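Local coordinates for protein adenosylmethionine-8-amino-7-oxononanoate aminotransferase (Methanocaldococcus jannaschii, PDB 6ZHK) that probably transfers an amino group from S-adenosyl-L-methionine to 8-amino-7-oxononanoate during biotin biosynthesis, with pyridoxal 5'-phosphate as cofactor, at residues I21-Y25 against T26-E30; D158-G161 against A162-V165; G166-E169 against L170-G173; G236-G239 against S240-M243. All coordinates share one frame; numbering follows the deposited sequence.

Contact 1 of 4, residues I21-Y25 against T26-E30; sequences IWHPY and TQMKE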
loop_
_atom_site.group_PDB
_atom_site.type_symbol
_atom_site.label_atom_id
_atom_site.label_comp_id
_atom_site.label_asym_id
_atom_site.label_seq_id
_atom_site.Cartn_x
_atom_site.Cartn_y
_atom_site.Cartn_z
ATOM N N ILE A 21 7.775 -5.696 -17.623
ATOM C CA ILE A 21 6.828 -5.072 -16.703
ATOM C C ILE A 21 5.389 -5.439 -17.058
ATOM O O ILE A 21 4.948 -5.251 -18.213
ATOM C CB ILE A 21 6.983 -3.557 -16.682
ATOM C CG1 ILE A 21 8.390 -3.187 -16.201
ATOM C CG2 ILE A 21 5.848 -2.905 -15.845
ATOM C CD1 ILE A 21 8.614 -1.645 -16.039
ATOM N N TRP A 22 4.686 -5.996 -16.071
ATOM C CA TRP A 22 3.237 -6.113 -16.178
ATOM C C TRP A 22 2.646 -4.801 -15.667
ATOM O O TRP A 22 2.658 -4.544 -14.452
ATOM C CB TRP A 22 2.794 -7.335 -15.356
ATOM C CG TRP A 22 1.374 -7.787 -15.557
ATOM C CD1 TRP A 22 0.301 -7.052 -15.987
ATOM C CD2 TRP A 22 0.854 -9.063 -15.187
ATOM N NE1 TRP A 22 -0.831 -7.834 -15.995
ATOM C CE2 TRP A 22 -0.525 -9.070 -15.520
ATOM C CE3 TRP A 22 1.429 -10.224 -14.677
ATOM C CZ2 TRP A 22 -1.344 -10.171 -15.293
ATOM C CZ3 TRP A 22 0.616 -11.323 -14.461
ATOM C CH2 TRP A 22 -0.734 -11.312 -14.821
ATOM N N HIS A 23 2.177 -3.977 -16.603
ATOM C CA HIS A 23 1.750 -2.624 -16.239
ATOM C C HIS A 23 0.383 -2.670 -15.573
ATOM O O HIS A 23 -0.421 -3.557 -15.853
ATOM C CB HIS A 23 1.656 -1.733 -17.489
ATOM C CG HIS A 23 2.999 -1.232 -17.929
ATOM N ND1 HIS A 23 3.341 0.094 -17.782
ATOM C CD2 HIS A 23 4.071 -1.877 -18.458
ATOM C CE1 HIS A 23 4.597 0.288 -18.203
ATOM N NE2 HIS A 23 5.064 -0.939 -18.645
ATOM N N PRO A 24 0.099 -1.701 -14.662
ATOM C CA PRO A 24 -1.212 -1.607 -14.012
ATOM C C PRO A 24 -2.258 -1.146 -15.049
ATOM O O PRO A 24 -1.939 -0.329 -15.923
ATOM C CB PRO A 24 -0.975 -0.478 -12.982
ATOM C CG PRO A 24 0.201 0.387 -13.547
ATOM C CD PRO A 24 1.073 -0.689 -14.187
ATOM N N TYR A 25 -3.495 -1.648 -14.915
ATOM C CA TYR A 25 -4.663 -1.228 -15.683
ATOM C C TYR A 25 -4.327 -1.178 -17.179
ATOM O O TYR A 25 -4.633 -0.200 -17.821
ATOM C CB TYR A 25 -5.204 0.146 -15.237
ATOM C CG TYR A 25 -6.209 0.004 -14.115
ATOM C CD1 TYR A 25 -7.541 -0.244 -14.388
ATOM C CD2 TYR A 25 -5.805 0.056 -12.790
ATOM C CE1 TYR A 25 -8.476 -0.427 -13.365
ATOM C CE2 TYR A 25 -6.719 -0.097 -11.744
ATOM C CZ TYR A 25 -8.052 -0.313 -12.045
ATOM O OH TYR A 25 -8.965 -0.504 -11.040
ATOM N N THR A 26 -3.689 -2.216 -17.734
ATOM C CA THR A 26 -3.245 -2.084 -19.105
ATOM C C THR A 26 -3.335 -3.449 -19.796
ATOM O O THR A 26 -2.814 -4.452 -19.292
ATOM C CB THR A 26 -1.752 -1.663 -19.124
ATOM O OG1 THR A 26 -1.502 -0.332 -18.630
ATOM C CG2 THR A 26 -1.134 -1.763 -20.517
ATOM N N GLN A 27 -3.950 -3.470 -20.986
ATOM C CA GLN A 27 -3.982 -4.692 -21.772
ATOM C C GLN A 27 -2.622 -4.805 -22.443
ATOM O O GLN A 27 -2.361 -4.095 -23.419
ATOM C CB GLN A 27 -5.145 -4.642 -22.787
ATOM C CG GLN A 27 -5.107 -5.746 -23.816
ATOM C CD GLN A 27 -4.823 -7.110 -23.237
ATOM O OE1 GLN A 27 -3.722 -7.613 -23.401
ATOM N NE2 GLN A 27 -5.787 -7.699 -22.526
ATOM N N MET A 28 -1.786 -5.743 -21.972
ATOM C CA MET A 28 -0.374 -5.755 -22.322
ATOM C C MET A 28 -0.201 -6.143 -23.801
ATOM O O MET A 28 0.797 -5.780 -24.412
ATOM C CB MET A 28 0.370 -6.746 -21.428
ATOM C CG MET A 28 0.628 -6.184 -19.966
ATOM S SD MET A 28 1.375 -4.495 -19.978
ATOM C CE MET A 28 2.981 -4.971 -20.625
ATOM N N LYS A 29 -1.147 -6.898 -24.347
ATOM C CA LYS A 29 -1.127 -7.197 -25.787
ATOM C C LYS A 29 -1.040 -5.902 -26.574
ATOM O O LYS A 29 -0.250 -5.794 -27.499
ATOM C CB LYS A 29 -2.286 -8.107 -26.204
ATOM C CG LYS A 29 -2.484 -8.230 -27.720
ATOM C CD LYS A 29 -2.990 -9.558 -28.225
ATOM C CE LYS A 29 -3.004 -9.597 -29.753
ATOM N NZ LYS A 29 -3.514 -8.306 -30.311
ATOM N N GLU A 30 -1.886 -4.928 -26.234
ATOM C CA GLU A 30 -1.959 -3.698 -26.992
ATOM C C GLU A 30 -0.796 -2.783 -26.669
ATOM O O GLU A 30 -0.286 -2.113 -27.553
ATOM C CB GLU A 30 -3.297 -3.013 -26.752
ATOM C CG GLU A 30 -4.314 -3.855 -27.472
ATOM C CD GLU A 30 -5.653 -3.186 -27.644
ATOM O OE1 GLU A 30 -5.793 -2.008 -27.188
ATOM O OE2 GLU A 30 -6.538 -3.854 -28.239
HETATM O O HOH W 1 -3.108 -6.922 -17.540
HETATM O O HOH W 2 -2.965 -4.614 -16.148
#

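Contact 2 of 4, residues D158-G161 against A162-V165; sequences DTVG and AMSV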
loop_
_atom_site.group_PDB
_atom_site.type_symbol
_atom_site.label_atom_id
_atom_site.label_comp_id
_atom_site.label_asym_id
_atom_site.label_seq_id
_atom_site.Cartn_x
_atom_site.Cartn_y
_atom_site.Cartn_z
ATOM N N ASP A 158 -8.255 -1.133 -5.232
ATOM C CA ASP A 158 -8.298 -2.439 -5.883
ATOM C C ASP A 158 -7.949 -3.614 -4.955
ATOM O O ASP A 158 -7.966 -4.762 -5.422
ATOM C CB ASP A 158 -7.282 -2.518 -7.033
ATOM C CG ASP A 158 -7.504 -1.450 -8.088
ATOM O OD1 ASP A 158 -8.680 -1.120 -8.331
ATOM O OD2 ASP A 158 -6.499 -0.896 -8.523
ATOM N N THR A 159 -7.589 -3.370 -3.664
ATOM C CA THR A 159 -7.448 -4.500 -2.765
ATOM C C THR A 159 -8.844 -5.039 -2.386
ATOM O O THR A 159 -9.863 -4.431 -2.697
ATOM C CB THR A 159 -6.563 -4.113 -1.577
ATOM O OG1 THR A 159 -7.118 -2.887 -1.085
ATOM C CG2 THR A 159 -5.147 -3.838 -2.018
ATOM N N VAL A 160 -8.890 -6.192 -1.721
ATOM C CA VAL A 160 -10.186 -6.905 -1.598
ATOM C C VAL A 160 -11.204 -6.089 -0.790
ATOM O O VAL A 160 -12.371 -6.005 -1.131
ATOM C CB VAL A 160 -9.955 -8.304 -1.010
ATOM C CG1 VAL A 160 -11.242 -8.983 -0.571
ATOM C CG2 VAL A 160 -9.239 -9.156 -2.075
ATOM N N GLY A 161 -10.772 -5.513 0.328
ATOM C CA GLY A 161 -11.653 -4.652 1.100
ATOM C C GLY A 161 -12.139 -3.434 0.326
ATOM O O GLY A 161 -13.368 -3.139 0.336
ATOM N N ALA A 162 -11.173 -2.756 -0.352
ATOM C CA ALA A 162 -11.563 -1.599 -1.171
ATOM C C ALA A 162 -12.527 -2.013 -2.284
ATOM O O ALA A 162 -13.463 -1.291 -2.570
ATOM C CB ALA A 162 -10.312 -0.936 -1.779
ATOM N N MET A 163 -12.258 -3.152 -2.938
ATOM C CA MET A 163 -13.140 -3.581 -4.038
ATOM C C MET A 163 -14.552 -3.878 -3.481
ATOM O O MET A 163 -15.518 -3.668 -4.197
ATOM C CB MET A 163 -12.645 -4.886 -4.715
ATOM C CG MET A 163 -11.406 -4.686 -5.553
ATOM S SD MET A 163 -11.112 -6.168 -6.569
ATOM C CE MET A 163 -10.449 -7.304 -5.342
ATOM N N SER A 164 -14.654 -4.485 -2.290
ATOM C CA SER A 164 -15.948 -4.926 -1.718
ATOM C C SER A 164 -16.859 -3.712 -1.564
ATOM O O SER A 164 -18.028 -3.778 -1.939
ATOM C CB SER A 164 -15.826 -5.608 -0.345
ATOM O OG SER A 164 -15.041 -6.780 -0.512
ATOM N N VAL A 165 -16.280 -2.614 -1.090
ATOM C CA VAL A 165 -17.143 -1.480 -0.759
ATOM C C VAL A 165 -17.347 -0.594 -1.968
ATOM O O VAL A 165 -18.273 0.259 -1.981
ATOM C CB VAL A 165 -16.676 -0.669 0.451
ATOM C CG1 VAL A 165 -16.718 -1.459 1.755
ATOM C CG2 VAL A 165 -15.325 0.015 0.224
#

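Contact 3 of 4, residues G166-E169 against L170-G173; sequences GGSE and LFHG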
loop_
_atom_site.group_PDB
_atom_site.type_symbol
_atom_site.label_atom_id
_atom_site.label_comp_id
_atom_site.label_asym_id
_atom_site.label_seq_id
_atom_site.Cartn_x
_atom_site.Cartn_y
_atom_site.Cartn_z
ATOM N N GLY A 166 -16.471 -0.787 -2.971
ATOM C CA GLY A 166 -16.608 -0.044 -4.221
ATOM C C GLY A 166 -17.782 -0.621 -4.999
ATOM O O GLY A 166 -18.312 -1.692 -4.639
ATOM N N GLY A 167 -18.134 0.060 -6.076
ATOM C CA GLY A 167 -19.197 -0.414 -6.930
ATOM C C GLY A 167 -18.728 -0.522 -8.380
ATOM O O GLY A 167 -19.536 -0.297 -9.288
ATOM N N SER A 168 -17.440 -0.907 -8.591
ATOM C CA SER A 168 -16.888 -0.824 -9.944
ATOM C C SER A 168 -17.004 -2.189 -10.631
ATOM O O SER A 168 -16.060 -3.000 -10.598
ATOM C CB SER A 168 -15.446 -0.314 -9.930
ATOM O OG SER A 168 -15.372 0.971 -9.339
ATOM N N GLU A 169 -18.194 -2.439 -11.219
ATOM C CA GLU A 169 -18.439 -3.762 -11.762
ATOM C C GLU A 169 -17.405 -4.177 -12.816
ATOM O O GLU A 169 -17.036 -5.347 -12.885
ATOM C CB GLU A 169 -19.843 -3.856 -12.373
ATOM C CG GLU A 169 -20.224 -5.298 -12.661
ATOM C CD GLU A 169 -20.720 -6.031 -11.419
ATOM O OE1 GLU A 169 -21.524 -5.444 -10.624
ATOM O OE2 GLU A 169 -20.315 -7.185 -11.241
ATOM N N LEU A 170 -17.024 -3.268 -13.726
ATOM C CA LEU A 170 -16.131 -3.676 -14.807
ATOM C C LEU A 170 -14.789 -4.108 -14.222
ATOM O O LEU A 170 -14.247 -5.133 -14.653
ATOM C CB LEU A 170 -15.914 -2.502 -15.788
ATOM C CG LEU A 170 -14.904 -2.735 -16.917
ATOM C CD1 LEU A 170 -15.361 -3.758 -17.960
ATOM C CD2 LEU A 170 -14.515 -1.386 -17.570
ATOM N N PHE A 171 -14.234 -3.252 -13.335
ATOM C CA PHE A 171 -12.891 -3.532 -12.805
ATOM C C PHE A 171 -12.848 -4.740 -11.853
ATOM O O PHE A 171 -11.840 -5.485 -11.812
ATOM C CB PHE A 171 -12.321 -2.299 -12.079
ATOM C CG PHE A 171 -12.145 -1.059 -12.921
ATOM C CD1 PHE A 171 -12.058 -1.146 -14.315
ATOM C CD2 PHE A 171 -12.126 0.203 -12.319
ATOM C CE1 PHE A 171 -11.879 -0.006 -15.091
ATOM C CE2 PHE A 171 -11.981 1.334 -13.114
ATOM C CZ PHE A 171 -11.848 1.234 -14.482
ATOM N N HIS A 172 -13.896 -4.885 -11.020
ATOM C CA HIS A 172 -13.795 -5.795 -9.879
ATOM C C HIS A 172 -14.858 -6.914 -9.856
ATOM O O HIS A 172 -14.784 -7.803 -9.021
ATOM C CB HIS A 172 -13.971 -4.951 -8.609
ATOM C CG HIS A 172 -12.992 -3.823 -8.505
ATOM N ND1 HIS A 172 -13.309 -2.627 -7.848
ATOM C CD2 HIS A 172 -11.695 -3.770 -8.798
ATOM C CE1 HIS A 172 -12.223 -1.870 -7.839
ATOM N NE2 HIS A 172 -11.219 -2.553 -8.395
ATOM N N GLY A 173 -15.821 -6.894 -10.787
ATOM C CA GLY A 173 -16.954 -7.804 -10.852
ATOM C C GLY A 173 -16.539 -9.287 -10.879
ATOM O O GLY A 173 -17.198 -10.137 -10.255
HETATM O O HOH W 3 -15.940 -2.378 -6.605
#

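Contact 4 of 4, residues G236-G239 against S240-M243; sequences GIMG and SAGM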
loop_
_atom_site.group_PDB
_atom_site.type_symbol
_atom_site.label_atom_id
_atom_site.label_comp_id
_atom_site.label_asym_id
_atom_site.label_seq_id
_atom_site.Cartn_x
_atom_site.Cartn_y
_atom_site.Cartn_z
ATOM N N GLY A 236 -17.460 13.975 -3.090
ATOM C CA GLY A 236 -18.237 15.000 -3.777
ATOM C C GLY A 236 -18.185 14.804 -5.275
ATOM O O GLY A 236 -18.921 15.479 -6.023
ATOM N N ILE A 237 -17.304 13.881 -5.708
ATOM C CA ILE A 237 -17.292 13.527 -7.103
ATOM C C ILE A 237 -16.805 12.088 -7.242
ATOM O O ILE A 237 -16.061 11.633 -6.409
ATOM C CB ILE A 237 -16.404 14.521 -7.864
ATOM C CG1 ILE A 237 -16.309 14.228 -9.378
ATOM C CG2 ILE A 237 -15.059 14.596 -7.194
ATOM C CD1 ILE A 237 -15.779 15.445 -10.121
ATOM N N MET A 238 -17.419 11.359 -8.166
ATOM C CA MET A 238 -17.032 9.986 -8.453
ATOM C C MET A 238 -15.967 10.004 -9.557
ATOM O O MET A 238 -16.259 10.272 -10.729
ATOM C CB MET A 238 -18.262 9.171 -8.866
ATOM C CG MET A 238 -19.466 9.320 -7.864
ATOM S SD MET A 238 -20.930 8.435 -8.490
ATOM C CE MET A 238 -20.356 6.765 -8.200
ATOM N N GLY A 239 -14.716 9.765 -9.182
ATOM C CA GLY A 239 -13.629 9.907 -10.142
ATOM C C GLY A 239 -13.662 8.845 -11.240
ATOM O O GLY A 239 -13.791 9.149 -12.454
ATOM N N SER A 240 -13.447 7.616 -10.805
ATOM C CA SER A 240 -13.264 6.496 -11.728
ATOM C C SER A 240 -14.552 6.236 -12.522
ATOM O O SER A 240 -14.527 5.735 -13.654
ATOM C CB SER A 240 -12.835 5.292 -10.954
ATOM O OG SER A 240 -12.907 4.132 -11.752
ATOM N N ALA A 241 -15.701 6.687 -11.991
ATOM C CA ALA A 241 -16.944 6.550 -12.745
ATOM C C ALA A 241 -16.993 7.561 -13.898
ATOM O O ALA A 241 -17.903 7.493 -14.714
ATOM C CB ALA A 241 -18.168 6.695 -11.854
ATOM N N GLY A 242 -16.072 8.542 -13.925
ATOM C CA GLY A 242 -15.964 9.478 -15.032
ATOM C C GLY A 242 -16.160 10.931 -14.608
ATOM O O GLY A 242 -16.814 11.715 -15.327
ATOM N N MET A 243 -15.652 11.266 -13.407
ATOM C CA MET A 243 -15.708 12.586 -12.825
ATOM C C MET A 243 -17.146 13.065 -12.762
ATOM O O MET A 243 -17.422 14.187 -13.154
ATOM C CB MET A 243 -14.824 13.603 -13.589
ATOM C CG MET A 243 -13.358 13.163 -13.608
ATOM S SD MET A 243 -12.681 13.210 -11.913
ATOM C CE MET A 243 -11.378 11.973 -12.094
#

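Contact 1 of 4, residues I21-Y25 against T26-E30
Met-28 folds back from the first turn of its helix onto Ile-21 and His-23, closing the helix-loop-helix connection that runs from helix 10-20 to the N-cap, Gln-27, of helix 28-33. The tight part lies round its thioether. Bends at chi2 (-50°) and chi3 (-69°) curl the chain so that CE comes within 3.1 Å of Ile-21 O, a close approach for a methyl group. The sulfur takes a weak hydrogen bond from the backbone: His-23 N to Met-28 SD is 3.5 Å, though the N-H...S angle is a fairly straight 162°. Met-28 CE comes obliquely to the imidazole, 3.9 Å from His-23 CD2, the two side chains crossing at about a right angle. At the loop's corner, Thr-26 OG1 donates to Pro-24 O over 2.7 Å, coming from above the carbonyl plane.

The opposite character appears where water fills in between the two arms. Water 1 sits in the plane of the Trp-22 ring at its edge, 2.9 Å from Trp-22 NE1, and passes a bond on to Thr-26 O, while water 2 accepts from Thr-26 N at 3.0 Å. The loop belongs to the dimer interface: His-23 ND1 bonds to Leu-90 O of the second subunit, and Phe-323 of that subunit meets the Trp-22 ring edge-to-face. Tyr-25, predicted to recognise the substrate and stack on adenine, has Asp-158 as its hydroxyl's partner. At the cap, Gln-27 OE1 accepts from Lys-29 N at 2.8 Å, in the carbonyl plane and on a lone pair.

Contact 2 of 4, residues D158-G161 against A162-V165
Met-163 lays its side chain back over the start of its own helix, covering Asp-158 O and the flank of Val-160. Its CG is 3.4 Å from Asp-158 O, and a bend at chi3 (-76°) turns CE to within 3.9 Å of Val-160 CG2. An alanine here would end at CB and would probably leave Val-160 without its methyl neighbour and open a gap beside Phe-175 and Leu-179, which Met-163 also touches.

The next residue, Ser-164, reaches back one turn and grips Val-160 O twice: OG at 2.8 Å and its own backbone N at 3.0 Å approach that oxygen from opposite faces of the carbonyl plane. OG lies beside the backbone N (chi1 -62°), which swings it back over the preceding turn; it is also bonded to Phe-180 N. Met-163 N donates to Thr-159 O at 2.7 Å.

Thr-159 holds the N-cap position without a capping bond from its side chain; OG1 bonds instead to Glu-127 OE2, which also accepts from Ala-162 N. Glu-127 of the second subunit accepts from Val-160 N. The arrangement is a helix N-terminus served by glutamates of both chains at the dimer interface, beside the predicted substrate-binding residue Tyr-155.

Contact 3 of 4, residues G166-E169 against L170-G173
The imidazole of His-172 and the phenyl ring of Phe-171 are both touched by Ser-168 CB, obliquely in each case: it is 3.8 Å from His-172 ND1 and 4.1 Å from Phe-171 CD2. On one face of the imidazole rests Phe-171 CB, 3.6 Å above the plane and displaced toward the rim. At the edge, in the ring plane, water 3 lies 2.9 Å from His-172 ND1 and also accepts from Ser-168 N, thereby tying the ring to the loop. The Phe-171 ring meets Tyr-25 edge-to-face and also contacts Tyr-334 of the second subunit.

The backbone explains how these groups come together. Ser-168 is the centre of an inverse gamma turn, closed by a weak bond from Glu-169 N to Gly-167 O, and it stands at the N-cap position of the short helix. Its carbonyl oxygen receives His-172 N at 2.9 Å. One residue on, Gly-173 N reaches Glu-169 O at 2.9 Å, a bent bond with an N-H...O angle of 136°. Glu-169 OE2 returns to the same glycine, 3.4 Å from Gly-173 CA.

With CG anti to the carbonyl carbon (chi1 -56°), the His-172 ring folds back beside Ser-168, where ND1 can share water 3 with Ser-168 N, while NE2 bonds to Asp-158. Engagement of both nitrogens is consistent with an imidazole restrained in its rotation, which would probably help to position that carboxylate.

Contact 4 of 4, residues G236-G239 against S240-M243
Ile-237 runs its longer branch against Met-243 on the returning arm of a tight turn. With CG1 anti to the backbone N (chi1 180°) and the chain extended, CD1 reaches 4.0 Å from Met-243 CB and 3.7 Å from Met-243 O. An alanine in its place would stop short of this contact, and is likely to open a gap between Met-243 and Met-394, which packs on both residues.

Met-238 comes next and meets Ala-241 CB to CB at 3.9 Å. Gly-239 then supplies the turn's acceptor: its carbonyl oxygen takes Gly-242 N at 2.8 Å and Met-243 N at 3.0 Å. The Met-243 thioether packs against this glycine, CE 3.6 Å from Gly-239 CA. Gly-239 N is bonded to Glu-234 OE1.

Ser-240 and Ala-241 have the backbone angles of a type I turn, whereas Gly-242, at phi 120°, adopts a conformation in which a side chain would collide with the carbonyl oxygen of Ala-241. Backbone bonding between Met-238 and Ile-244 then resumes the pairing. This is a beta hairpin, strands 237-238 and 244-245, whose connecting loop places Ser-240, in at least one of its two conformers, beside Tyr-155, a predicted substrate-binding residue.

Contacts 1, 2 and 3 converge on one carboxylate: Asp-158 OD1 lies 2.8 Å from Tyr-25 OH and 2.9 Å from His-172 NE2, both probable hydrogen bonds. Contacts 2 and 3 follow each other in the chain, their centres about 9 Å apart, and Met-163 SD packs 3.3 Å from His-172 CD2. Contact 4 probably meets contact 3, in one of the two conformers of Ser-240, whose OG is then near Phe-171 CE2; it does not touch contact 1 or 2. Around the predicted substrate site, the Tyr-25 side chain is about 4 Å from that of Tyr-155 and about 9 Å from that of Lys-301, the predicted cofactor lysine, which carries no cofactor here.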